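Local coordinates for protein amorpha-4,11-diene synthase (Artemisia annua, PDB 4GAX) that probably cyclises farnesyl diphosphate to a sesquiterpene with release of diphosphate, as an engineered variant of a plant sesquiterpene synthase, at residues Thr360-Glu363 with Met364-Ile367; Glu371-Thr374 with Asn375-Asn378; Arg302-Leu305 with Ala306-Ala310; Pro352-Lys355 with Leu356-Thr360; Leu422-Thr425 with Cys426-Gly429. All coordinates share one frame; numbering follows the deposited sequence.

Interaction 1: residues Thr360-Glu363 with Met364-Ile367; sequences TYTE and MEEI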
loop_
_atom_site.group_PDB
_atom_site.type_symbol
_atom_site.label_atom_id
_atom_site.label_comp_id
_atom_site.label_asym_id
_atom_site.label_seq_id
_atom_site.Cartn_x
_atom_site.Cartn_y
_atom_site.Cartn_z
ATOM N N THR A 360 6.460 -9.888 22.129
ATOM C CA THR A 360 5.521 -9.432 21.114
ATOM C C THR A 360 4.867 -10.621 20.410
ATOM O O THR A 360 3.633 -10.684 20.254
ATOM C CB THR A 360 6.234 -8.520 20.084
ATOM O OG1 THR A 360 6.777 -7.364 20.751
ATOM C CG2 THR A 360 5.274 -8.074 19.014
ATOM N N TYR A 361 5.679 -11.585 19.986
ATOM C CA TYR A 361 5.115 -12.762 19.328
ATOM C C TYR A 361 4.355 -13.675 20.281
ATOM O O TYR A 361 3.354 -14.273 19.891
ATOM C CB TYR A 361 6.192 -13.539 18.556
ATOM C CG TYR A 361 6.396 -12.956 17.196
ATOM C CD1 TYR A 361 5.515 -13.258 16.159
ATOM C CD2 TYR A 361 7.425 -12.059 16.951
ATOM C CE1 TYR A 361 5.674 -12.704 14.909
ATOM C CE2 TYR A 361 7.594 -11.497 15.686
ATOM C CZ TYR A 361 6.722 -11.820 14.678
ATOM O OH TYR A 361 6.881 -11.269 13.419
ATOM N N THR A 362 4.818 -13.777 21.522
ATOM C CA THR A 362 4.131 -14.624 22.490
ATOM C C THR A 362 2.727 -14.093 22.802
ATOM O O THR A 362 1.787 -14.867 22.963
ATOM C CB THR A 362 4.939 -14.777 23.775
ATOM O OG1 THR A 362 6.150 -15.482 23.471
ATOM C CG2 THR A 362 4.151 -15.556 24.825
ATOM N N GLU A 363 2.582 -12.775 22.874
ATOM C CA GLU A 363 1.261 -12.201 23.078
ATOM C C GLU A 363 0.321 -12.577 21.920
ATOM O O GLU A 363 -0.858 -12.898 22.137
ATOM C CB GLU A 363 1.343 -10.686 23.255
ATOM C CG GLU A 363 0.048 -9.986 22.896
ATOM C CD GLU A 363 -0.065 -8.595 23.478
ATOM O OE1 GLU A 363 -1.099 -7.939 23.219
ATOM O OE2 GLU A 363 0.867 -8.157 24.191
ATOM N N MET A 364 0.839 -12.566 20.694
ATOM C CA MET A 364 0.014 -12.900 19.528
ATOM C C MET A 364 -0.276 -14.407 19.465
ATOM O O MET A 364 -1.376 -14.831 19.085
ATOM C CB MET A 364 0.688 -12.416 18.240
ATOM C CG MET A 364 -0.055 -12.806 16.960
ATOM S SD MET A 364 -1.765 -12.200 16.855
ATOM C CE MET A 364 -1.508 -10.442 16.722
ATOM N N GLU A 365 0.711 -15.207 19.856
ATOM C CA GLU A 365 0.570 -16.660 19.902
ATOM C C GLU A 365 -0.547 -17.051 20.865
ATOM O O GLU A 365 -1.313 -17.989 20.598
ATOM C CB GLU A 365 1.882 -17.302 20.365
ATOM C CG GLU A 365 1.814 -18.826 20.475
ATOM C CD GLU A 365 3.161 -19.471 20.784
ATOM O OE1 GLU A 365 4.106 -18.751 21.173
ATOM O OE2 GLU A 365 3.271 -20.708 20.642
ATOM N N GLU A 366 -0.620 -16.343 21.992
ATOM C CA GLU A 366 -1.642 -16.608 23.013
ATOM C C GLU A 366 -3.016 -16.182 22.520
ATOM O O GLU A 366 -4.009 -16.871 22.770
ATOM C CB GLU A 366 -1.288 -15.901 24.330
ATOM C CG GLU A 366 -0.086 -16.539 25.041
ATOM C CD GLU A 366 0.374 -15.759 26.280
ATOM O OE1 GLU A 366 -0.057 -14.590 26.468
ATOM O OE2 GLU A 366 1.174 -16.317 27.067
ATOM N N ILE A 367 -3.072 -15.042 21.825
ATOM C CA ILE A 367 -4.323 -14.566 21.235
ATOM C C ILE A 367 -4.856 -15.571 20.218
ATOM O O ILE A 367 -6.043 -15.928 20.253
ATOM C CB ILE A 367 -4.152 -13.170 20.579
ATOM C CG1 ILE A 367 -4.049 -12.087 21.656
ATOM C CG2 ILE A 367 -5.315 -12.856 19.647
ATOM C CD1 ILE A 367 -3.609 -10.704 21.125
#
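Glu365, Glu366 and Ile367 each give their backbone N-H to the carbonyl four residues back, on Tyr361, Thr362 and Glu363, the alpha-helical pattern within helix 351-370; Glu365 N to Tyr361 O is 2.8 Å, whereas Met364 N to Thr360 O, at 3.4 Å, is weak. The side chains add mostly light aliphatic touches to this frame. Glu363 and Ile367 run side by side in the same direction, with Glu363 CG 4.1 Å from Ile367 CD1. Ile367 CG1 lies anti to its own carbonyl carbon (chi1 -74°), which lays it 3.3 Å from Glu363 O. Thr362 and Glu366 meet at a slant, methyl CG2 lying 3.8 Å from carboxylate OE2, while Thr362 OG1 is bonded to Met358 O. Met364, bent at chi2 and chi3, puts its end on Phe304 of helix 299-322; Tyr361 leans on Phe377 of helix 374-399. Glu363 and Glu366 both belong to the exposed side, where Glu363 OE2 and Glu366 OE1 stay 6.9 Å apart. The chemistry is that of an amphipathic helix: hydrocarbon faces the neighbouring helices, and the like charges, separated as they are, would probably repel only mildly.

Interaction 2: residues Glu371-Thr374 with Asn375-Asn378; sequences EGKT and NIFN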
loop_
_atom_site.group_PDB
_atom_site.type_symbol
_atom_site.label_atom_id
_atom_site.label_comp_id
_atom_site.label_asym_id
_atom_site.label_seq_id
_atom_site.Cartn_x
_atom_site.Cartn_y
_atom_site.Cartn_z
ATOM N N GLU A 371 -8.278 -18.303 20.074
ATOM C CA GLU A 371 -9.202 -18.374 18.936
ATOM C C GLU A 371 -9.126 -19.713 18.194
ATOM O O GLU A 371 -9.815 -19.916 17.197
ATOM C CB GLU A 371 -8.974 -17.189 17.981
ATOM C CG GLU A 371 -9.637 -15.888 18.467
ATOM C CD GLU A 371 -8.972 -14.611 17.946
ATOM O OE1 GLU A 371 -8.144 -14.684 17.010
ATOM O OE2 GLU A 371 -9.279 -13.523 18.487
ATOM N N GLY A 372 -8.292 -20.621 18.693
ATOM C CA GLY A 372 -8.118 -21.936 18.098
ATOM C C GLY A 372 -7.296 -21.905 16.819
ATOM O O GLY A 372 -7.428 -22.786 15.966
ATOM N N LYS A 373 -6.430 -20.904 16.689
ATOM C CA LYS A 373 -5.684 -20.719 15.447
ATOM C C LYS A 373 -4.174 -20.839 15.611
ATOM O O LYS A 373 -3.415 -20.078 15.007
ATOM C CB LYS A 373 -6.047 -19.381 14.818
ATOM C CG LYS A 373 -7.451 -19.389 14.224
ATOM C CD LYS A 373 -8.106 -18.027 14.282
ATOM C CE LYS A 373 -9.566 -18.145 13.834
ATOM N NZ LYS A 373 -10.326 -16.880 14.064
ATOM N N THR A 374 -3.757 -21.795 16.431
ATOM C CA THR A 374 -2.344 -22.055 16.662
ATOM C C THR A 374 -1.628 -22.454 15.375
ATOM O O THR A 374 -0.465 -22.089 15.164
ATOM C CB THR A 374 -2.173 -23.113 17.758
ATOM O OG1 THR A 374 -2.626 -22.557 18.998
ATOM C CG2 THR A 374 -0.719 -23.548 17.903
ATOM N N ASN A 375 -2.329 -23.178 14.502
ATOM C CA ASN A 375 -1.734 -23.596 13.234
ATOM C C ASN A 375 -1.408 -22.408 12.349
ATOM O O ASN A 375 -0.392 -22.408 11.663
ATOM C CB ASN A 375 -2.628 -24.598 12.500
ATOM C CG ASN A 375 -2.728 -25.923 13.236
ATOM O OD1 ASN A 375 -1.763 -26.373 13.868
ATOM N ND2 ASN A 375 -3.900 -26.549 13.173
ATOM N N ILE A 376 -2.268 -21.393 12.379
ATOM C CA ILE A 376 -2.000 -20.154 11.661
ATOM C C ILE A 376 -0.838 -19.409 12.319
ATOM O O ILE A 376 0.014 -18.850 11.627
ATOM C CB ILE A 376 -3.279 -19.283 11.541
ATOM C CG1 ILE A 376 -4.073 -19.716 10.305
ATOM C CG2 ILE A 376 -2.950 -17.790 11.449
ATOM C CD1 ILE A 376 -5.545 -19.923 10.566
ATOM N N PHE A 377 -0.761 -19.425 13.647
ATOM C CA PHE A 377 0.402 -18.796 14.270
ATOM C C PHE A 377 1.698 -19.502 13.860
ATOM O O PHE A 377 2.697 -18.851 13.527
ATOM C CB PHE A 377 0.311 -18.736 15.801
ATOM C CG PHE A 377 1.565 -18.200 16.435
ATOM C CD1 PHE A 377 1.806 -16.830 16.467
ATOM C CD2 PHE A 377 2.533 -19.062 16.934
ATOM C CE1 PHE A 377 2.973 -16.326 17.017
ATOM C CE2 PHE A 377 3.706 -18.564 17.483
ATOM C CZ PHE A 377 3.926 -17.192 17.518
ATOM N N ASN A 378 1.685 -20.831 13.882
ATOM C CA ASN A 378 2.897 -21.587 13.614
ATOM C C ASN A 378 3.342 -21.428 12.165
ATOM O O ASN A 378 4.533 -21.408 11.880
ATOM C CB ASN A 378 2.721 -23.068 13.974
ATOM C CG ASN A 378 2.692 -23.303 15.473
ATOM O OD1 ASN A 378 3.345 -22.589 16.243
ATOM N ND2 ASN A 378 1.935 -24.310 15.898
HETATM O O HOH W 1 -4.966 -24.470 14.983
#
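Thr374 and Asn378 lie side by side and point the same way, one helical turn apart, so that methyl CG2 of Thr374 rests 3.4 Å from amide ND2 of Asn378. The amide is put there by its first torsion, which sets CG beside the backbone N and anti to the carbonyl carbon (chi1 -73°). Asn378 CG then lies 3.4 Å from Thr374 O, but ND2 meets that oxygen at too poor an angle for a bond; it is the backbone Asn378 N that bonds Thr374 O, at 2.8 Å. In the same parallel manner Lys373 and Ile376 lie alongside each other, touching through Lys373 CG and Ile376 CD1 at 4.2 Å. Phe377 packs elsewhere, its ring on Glu365 and Leu368 of helix 351-370, while Phe377 N bonds Lys373 O at 3.1 Å. An alanine here in place of Asn378 would remove the amide and is likely to leave Thr374 CG2 without its neighbour and the Thr374 carbonyl less shielded. The segment turns between two helices: Gly372, at positive phi (75°), closes helix 351-370 in a Schellman motif, and Lys373 is the N-cap of helix 374-399. A water bridges the junction, donating to Gly372 O (3.1 Å) and accepting from Asn375 N (3.0 Å). Since a lysine side chain has no acceptor to offer the first turn, the water probably serves as acceptor for one first-turn N-H, that of Asn375, and is itself held by Gly372 O.

Interaction 3: residues Arg302-Leu305 with Ala306-Ala310; sequences RIFL and AKVIA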
loop_
_atom_site.group_PDB
_atom_site.type_symbol
_atom_site.label_atom_id
_atom_site.label_comp_id
_atom_site.label_asym_id
_atom_site.label_seq_id
_atom_site.Cartn_x
_atom_site.Cartn_y
_atom_site.Cartn_z
ATOM N N ARG A 302 -3.338 -3.599 12.167
ATOM C CA ARG A 302 -2.396 -2.495 11.995
ATOM C C ARG A 302 -1.418 -2.366 13.158
ATOM O O ARG A 302 -0.212 -2.116 12.969
ATOM C CB ARG A 302 -3.145 -1.152 11.849
ATOM C CG ARG A 302 -3.706 -0.884 10.468
ATOM C CD ARG A 302 -4.124 0.583 10.357
ATOM N NE ARG A 302 -5.269 0.878 11.219
ATOM C CZ ARG A 302 -6.524 0.552 10.920
ATOM N NH1 ARG A 302 -6.790 -0.100 9.785
ATOM N NH2 ARG A 302 -7.514 0.874 11.757
ATOM N N ILE A 303 -1.940 -2.490 14.374
ATOM C CA ILE A 303 -1.090 -2.313 15.554
ATOM C C ILE A 303 -0.032 -3.408 15.603
ATOM O O ILE A 303 1.144 -3.133 15.840
ATOM C CB ILE A 303 -1.921 -2.280 16.851
ATOM C CG1 ILE A 303 -2.697 -0.955 16.916
ATOM C CG2 ILE A 303 -1.019 -2.437 18.078
ATOM C CD1 ILE A 303 -3.749 -0.902 18.026
ATOM N N PHE A 304 -0.434 -4.647 15.336
ATOM C CA PHE A 304 0.518 -5.761 15.364
ATOM C C PHE A 304 1.563 -5.602 14.251
ATOM O O PHE A 304 2.751 -5.836 14.463
ATOM C CB PHE A 304 -0.204 -7.106 15.201
ATOM C CG PHE A 304 0.715 -8.278 15.295
ATOM C CD1 PHE A 304 1.435 -8.506 16.459
ATOM C CD2 PHE A 304 0.916 -9.117 14.205
ATOM C CE1 PHE A 304 2.330 -9.583 16.559
ATOM C CE2 PHE A 304 1.808 -10.196 14.290
ATOM C CZ PHE A 304 2.510 -10.433 15.479
ATOM N N LEU A 305 1.109 -5.216 13.064
ATOM C CA LEU A 305 1.995 -5.067 11.922
ATOM C C LEU A 305 3.013 -3.975 12.199
ATOM O O LEU A 305 4.199 -4.124 11.893
ATOM C CB LEU A 305 1.188 -4.765 10.656
ATOM C CG LEU A 305 1.954 -4.453 9.356
ATOM C CD1 LEU A 305 2.847 -5.609 8.929
ATOM C CD2 LEU A 305 0.929 -4.135 8.223
ATOM N N ALA A 306 2.564 -2.890 12.814
ATOM C CA ALA A 306 3.475 -1.809 13.159
ATOM C C ALA A 306 4.563 -2.311 14.110
ATOM O O ALA A 306 5.739 -1.977 13.941
ATOM C CB ALA A 306 2.703 -0.645 13.792
ATOM N N LYS A 307 4.178 -3.105 15.110
ATOM C CA LYS A 307 5.163 -3.684 16.030
ATOM C C LYS A 307 6.163 -4.570 15.303
ATOM O O LYS A 307 7.364 -4.498 15.559
ATOM C CB LYS A 307 4.464 -4.480 17.131
ATOM C CG LYS A 307 3.596 -3.593 18.035
ATOM C CD LYS A 307 2.814 -4.438 19.053
ATOM C CE LYS A 307 2.026 -3.546 20.029
ATOM N NZ LYS A 307 1.280 -4.378 21.040
ATOM N N VAL A 308 5.673 -5.410 14.397
ATOM C CA VAL A 308 6.556 -6.296 13.652
ATOM C C VAL A 308 7.511 -5.486 12.777
ATOM O O VAL A 308 8.700 -5.801 12.691
ATOM C CB VAL A 308 5.760 -7.321 12.806
ATOM C CG1 VAL A 308 6.677 -8.103 11.899
ATOM C CG2 VAL A 308 5.000 -8.280 13.728
ATOM N N ILE A 309 7.006 -4.426 12.151
ATOM C CA ILE A 309 7.885 -3.549 11.366
ATOM C C ILE A 309 8.954 -2.876 12.247
ATOM O O ILE A 309 10.126 -2.740 11.844
ATOM C CB ILE A 309 7.069 -2.519 10.541
ATOM C CG1 ILE A 309 6.231 -3.261 9.503
ATOM C CG2 ILE A 309 7.990 -1.501 9.861
ATOM C CD1 ILE A 309 5.158 -2.403 8.808
ATOM N N ALA A 310 8.574 -2.480 13.463
ATOM C CA ALA A 310 9.557 -1.932 14.395
ATOM C C ALA A 310 10.601 -2.989 14.745
ATOM O O ALA A 310 11.783 -2.677 14.883
ATOM C CB ALA A 310 8.879 -1.414 15.656
#
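Helix 299-322, on which Phe304 meets Val308, belongs to the alpha-helical catalytic domain of terpene synthases and carries further along the sequence DDIYD, a match to the aspartate-rich DDXXD motif that binds magnesium in this family. One turn apart, Val308 CG2 sits over a face of the Phe304 ring in a CH-pi contact, 3.9 Å from the centroid and 20° off the normal, displaced toward the rim so that CZ is nearest at 3.7 Å. Phe304 CG is anti to the backbone N (chi1 -177°), and this swings the ring along the helix to where the methyl can cover it. Around this pair Phe304 also touches Met364 of helix 351-370 and Thr425 of helix 419-429. Replacing Phe304 by an alanine would probably strip Val308 CG2 of the face it rests on and open a gap toward both helices. Leu305 and Ile309 repeat the one-turn spacing on another side, crossing at an angle with Leu305 CG 3.8 Å from Ile309 CD1. The backbone below is regular, with Ile309 N 2.8 Å from Leu305 O. Arg302 turns away to a salt bridge with Glu258. Lys307, extended beyond CG, ends in a cation-pi contact with Trp265, and on its way lays CE 3.8 Å from Ile303 CG2.

Interaction 4: residues Pro352-Lys355 with Leu356-Thr360; sequences PIYK and LFMDT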
loop_
_atom_site.group_PDB
_atom_site.type_symbol
_atom_site.label_atom_id
_atom_site.label_comp_id
_atom_site.label_asym_id
_atom_site.label_seq_id
_atom_site.Cartn_x
_atom_site.Cartn_y
_atom_site.Cartn_z
ATOM N N PRO A 352 17.845 -7.201 25.078
ATOM C CA PRO A 352 16.573 -6.454 25.104
ATOM C C PRO A 352 15.714 -6.686 23.869
ATOM O O PRO A 352 14.488 -6.703 23.948
ATOM C CB PRO A 352 17.020 -4.982 25.141
ATOM C CG PRO A 352 18.420 -5.028 25.738
ATOM C CD PRO A 352 19.018 -6.311 25.210
ATOM N N ILE A 353 16.357 -6.870 22.725
ATOM C CA ILE A 353 15.623 -6.991 21.473
ATOM C C ILE A 353 15.010 -8.387 21.393
ATOM O O ILE A 353 13.909 -8.562 20.884
ATOM C CB ILE A 353 16.539 -6.724 20.247
ATOM C CG1 ILE A 353 17.175 -5.327 20.345
ATOM C CG2 ILE A 353 15.744 -6.856 18.941
ATOM C CD1 ILE A 353 18.361 -5.186 21.337
ATOM N N TYR A 354 15.726 -9.382 21.910
ATOM C CA TYR A 354 15.191 -10.733 21.917
ATOM C C TYR A 354 13.964 -10.772 22.811
ATOM O O TYR A 354 12.961 -11.393 22.468
ATOM C CB TYR A 354 16.230 -11.757 22.387
ATOM C CG TYR A 354 15.824 -13.188 22.085
ATOM C CD1 TYR A 354 15.929 -13.705 20.795
ATOM C CD2 TYR A 354 15.326 -14.021 23.085
ATOM C CE1 TYR A 354 15.557 -15.010 20.511
ATOM C CE2 TYR A 354 14.954 -15.332 22.811
ATOM C CZ TYR A 354 15.071 -15.820 21.525
ATOM O OH TYR A 354 14.693 -17.115 21.250
ATOM N N LYS A 355 14.054 -10.093 23.950
ATOM C CA LYS A 355 12.935 -9.983 24.892
ATOM C C LYS A 355 11.719 -9.276 24.300
ATOM O O LYS A 355 10.583 -9.757 24.432
ATOM C CB LYS A 355 13.397 -9.235 26.147
ATOM C CG LYS A 355 12.301 -8.991 27.183
ATOM C CD LYS A 355 11.762 -10.294 27.771
ATOM C CE LYS A 355 10.768 -10.012 28.913
ATOM N NZ LYS A 355 9.738 -11.085 29.032
ATOM N N LEU A 356 11.939 -8.128 23.662
ATOM C CA LEU A 356 10.834 -7.409 23.017
ATOM C C LEU A 356 10.194 -8.274 21.948
ATOM O O LEU A 356 8.962 -8.340 21.837
ATOM C CB LEU A 356 11.325 -6.101 22.381
ATOM C CG LEU A 356 10.222 -5.188 21.827
ATOM C CD1 LEU A 356 9.474 -4.508 22.971
ATOM C CD2 LEU A 356 10.811 -4.144 20.875
ATOM N N PHE A 357 11.037 -8.924 21.152
ATOM C CA PHE A 357 10.581 -9.816 20.083
ATOM C C PHE A 357 9.751 -10.977 20.651
ATOM O O PHE A 357 8.646 -11.242 20.187
ATOM C CB PHE A 357 11.812 -10.344 19.342
ATOM C CG PHE A 357 11.513 -11.339 18.255
ATOM C CD1 PHE A 357 11.414 -10.936 16.934
ATOM C CD2 PHE A 357 11.396 -12.691 18.543
ATOM C CE1 PHE A 357 11.174 -11.861 15.929
ATOM C CE2 PHE A 357 11.145 -13.610 17.533
ATOM C CZ PHE A 357 11.030 -13.195 16.234
ATOM N N MET A 358 10.286 -11.672 21.653
ATOM C CA MET A 358 9.607 -12.837 22.200
ATOM C C MET A 358 8.286 -12.452 22.867
ATOM O O MET A 358 7.291 -13.150 22.692
ATOM C CB MET A 358 10.515 -13.602 23.177
ATOM C CG MET A 358 11.542 -14.490 22.482
ATOM S SD MET A 358 10.771 -15.841 21.565
ATOM C CE MET A 358 11.571 -15.706 19.996
ATOM N N ASP A 359 8.286 -11.343 23.611
ATOM C CA ASP A 359 7.072 -10.837 24.266
ATOM C C ASP A 359 6.018 -10.467 23.238
ATOM O O ASP A 359 4.819 -10.658 23.454
ATOM C CB ASP A 359 7.371 -9.579 25.093
ATOM C CG ASP A 359 8.028 -9.888 26.437
ATOM O OD1 ASP A 359 8.196 -11.078 26.788
ATOM O OD2 ASP A 359 8.368 -8.922 27.156
ATOM N N THR A 360 6.460 -9.888 22.129
ATOM C CA THR A 360 5.521 -9.432 21.114
ATOM C C THR A 360 4.867 -10.621 20.410
ATOM O O THR A 360 3.633 -10.684 20.254
ATOM C CB THR A 360 6.234 -8.520 20.084
ATOM O OG1 THR A 360 6.777 -7.364 20.751
ATOM C CG2 THR A 360 5.274 -8.074 19.014
#
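Lys355 bends at chi2 (64°) and Asp359 sets its CG beside the backbone N, anti to the carbonyl carbon (chi1 -78°); the two turns swing ammonium and carboxylate together in an i to i+4 salt bridge on helix 351-370. The bond is uneven: NZ of Lys355 reaches OD1 of Asp359 at 2.7 Å, where OD1 accepts through its syn lone pair, and the link from NZ to Asp359 OD2 at 3.2 Å is weak. Both residues are exposed and also touch a crystal neighbour, so the lattice may influence this pose. The other i to i+4 pair, Tyr354 and Met358, is buried and packs ring against thioether. Met358 folds, bent at chi2 and chi3, over the Tyr354 ring in a Met-aromatic contact. Its CG makes a CH-pi approach to the face, 4.0 Å from the centroid and 28° off the normal, and stands 3.5 Å from CE2 of Tyr354. The sulfur lies obliquely, SD being 4.9 Å from the same centroid, and methyl CE passes on to within 3.6 Å of Tyr354 OH. That hydroxyl is held by Ala334 O and Ser339 N, which helps fix the ring that Met358 rests on. Within 356-360, the carbonyl of Leu356 takes two donors of Thr360 from opposite faces of its plane: N at 3.0 Å, and OG1 of Thr360 at 2.6 Å from Leu356 O.

Interaction 5: residues Leu422-Thr425 with Cys426-Gly429; sequences LTTT and CYLG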
loop_
_atom_site.group_PDB
_atom_site.type_symbol
_atom_site.label_atom_id
_atom_site.label_comp_id
_atom_site.label_asym_id
_atom_site.label_seq_id
_atom_site.Cartn_x
_atom_site.Cartn_y
_atom_site.Cartn_z
ATOM N N LEU A 422 6.000 -9.312 5.783
ATOM C CA LEU A 422 4.913 -8.344 5.883
ATOM C C LEU A 422 3.584 -8.946 5.450
ATOM O O LEU A 422 2.551 -8.663 6.062
ATOM C CB LEU A 422 5.211 -7.085 5.060
ATOM C CG LEU A 422 6.445 -6.294 5.515
ATOM C CD1 LEU A 422 6.604 -5.027 4.685
ATOM C CD2 LEU A 422 6.375 -5.966 7.008
ATOM N N THR A 423 3.603 -9.759 4.398
ATOM C CA THR A 423 2.372 -10.402 3.927
ATOM C C THR A 423 1.800 -11.352 4.981
ATOM O O THR A 423 0.619 -11.291 5.332
ATOM C CB THR A 423 2.610 -11.216 2.632
ATOM O OG1 THR A 423 3.028 -10.342 1.578
ATOM C CG2 THR A 423 1.334 -11.947 2.206
ATOM N N THR A 424 2.641 -12.232 5.497
ATOM C CA THR A 424 2.161 -13.174 6.488
ATOM C C THR A 424 1.882 -12.509 7.844
ATOM O O THR A 424 1.107 -13.048 8.649
ATOM C CB THR A 424 3.103 -14.381 6.633
ATOM O OG1 THR A 424 4.413 -13.921 6.979
ATOM C CG2 THR A 424 3.167 -15.156 5.302
ATOM N N THR A 425 2.505 -11.359 8.103
ATOM C CA THR A 425 2.175 -10.617 9.329
ATOM C C THR A 425 0.746 -10.103 9.201
ATOM O O THR A 425 -0.010 -10.047 10.194
ATOM C CB THR A 425 3.124 -9.437 9.591
ATOM O OG1 THR A 425 4.457 -9.924 9.805
ATOM C CG2 THR A 425 2.681 -8.659 10.833
ATOM N N CYS A 426 0.359 -9.732 7.978
ATOM C CA CYS A 426 -1.048 -9.381 7.718
ATOM C C CYS A 426 -1.971 -10.580 7.913
ATOM O O CYS A 426 -3.109 -10.424 8.381
ATOM C CB CYS A 426 -1.239 -8.823 6.306
ATOM S SG CYS A 426 -0.608 -7.128 6.130
ATOM N N TYR A 427 -1.498 -11.770 7.527
ATOM C CA TYR A 427 -2.281 -12.980 7.746
ATOM C C TYR A 427 -2.604 -13.121 9.239
ATOM O O TYR A 427 -3.750 -13.378 9.624
ATOM C CB TYR A 427 -1.516 -14.227 7.306
ATOM C CG TYR A 427 -1.466 -14.498 5.814
ATOM C CD1 TYR A 427 -1.161 -15.772 5.347
ATOM C CD2 TYR A 427 -1.670 -13.487 4.877
ATOM C CE1 TYR A 427 -1.091 -16.050 3.996
ATOM C CE2 TYR A 427 -1.604 -13.763 3.506
ATOM C CZ TYR A 427 -1.313 -15.046 3.080
ATOM O OH TYR A 427 -1.242 -15.348 1.735
ATOM N N LEU A 428 -1.586 -12.962 10.079
ATOM C CA LEU A 428 -1.762 -13.154 11.518
ATOM C C LEU A 428 -2.720 -12.118 12.087
ATOM O O LEU A 428 -3.522 -12.432 12.965
ATOM C CB LEU A 428 -0.420 -13.070 12.253
ATOM C CG LEU A 428 0.583 -14.176 11.929
ATOM C CD1 LEU A 428 1.773 -14.118 12.900
ATOM C CD2 LEU A 428 -0.106 -15.529 12.007
ATOM N N GLY A 429 -2.634 -10.886 11.581
ATOM C CA GLY A 429 -3.485 -9.807 12.054
ATOM C C GLY A 429 -4.913 -9.970 11.563
ATOM O O GLY A 429 -5.846 -9.462 12.184
#
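Thr423 and Tyr427 pair along one side of helix 419-429, a short element of the all-helical terpene synthase fold. Its backbone bonds come first: Cys426, Tyr427, Leu428 and Gly429 donate to the carbonyls of Leu422, Thr423, Thr424 and Thr425. Among them Tyr427 N lies 3.1 Å from Thr423 O, and the N-H...O angle is 146°, somewhat bent. Apolar packing is the second kind. Thr423 and Tyr427 run alongside each other in the same direction, methyl CG2 of Thr423 lying 3.7 Å from CE2 of the ring. A third kind sets side-chain carbons against backbone carbonyls. Tyr427 CG stands beside its own backbone N (chi1 -78°), which folds the ring back along the helix, so that CD2 comes 3.2 Å from Thr423 O at an oblique slant. Leu428 likewise sets CG 3.5 Å from Thr424 O, and it reaches on to Ile376 of helix 374-399. Side-chain polar bonds form the last group, and those of the threonines look backward: the hydroxyls of Thr423 and Thr425 bond Ala419 O and Leu421 O, and that of Thr424 bonds Asn420 O and Leu421 O, so these buried polar groups are satisfied by the helix itself. With OG1 so engaged, the methyl of Thr425 packs on helix 299-322. The Tyr427 hydroxyl bonds Ala438 O, beyond its own helix, and the ring meets Phe439 edge-to-face.

Overall arrangement
Interactions 1 and 4 lie in series on helix 351-370 and share Thr360, their centres 11 Å apart; interactions 2, 3 and 5 touch interaction 1, and interaction 3 also touches interaction 4. Interaction 1 joins interaction 3 through Met364 CE, 3.4 Å from Phe304 CG, and interaction 2 through Glu365 CD, 3.5 Å from Phe377 CE2. Interactions 3 and 5, centres about 10 Å apart, meet where Leu305 CD1 stands 3.6 Å from Thr425 CG2. Leu428 CD2 of interaction 5 lies 3.3 Å from Ile376 O of interaction 2. Interactions 2 and 4, centres about 20 Å apart, do not touch. Interaction 3 shares its helix with the aspartate-rich sequence, which probably binds magnesium as in other terpene synthases.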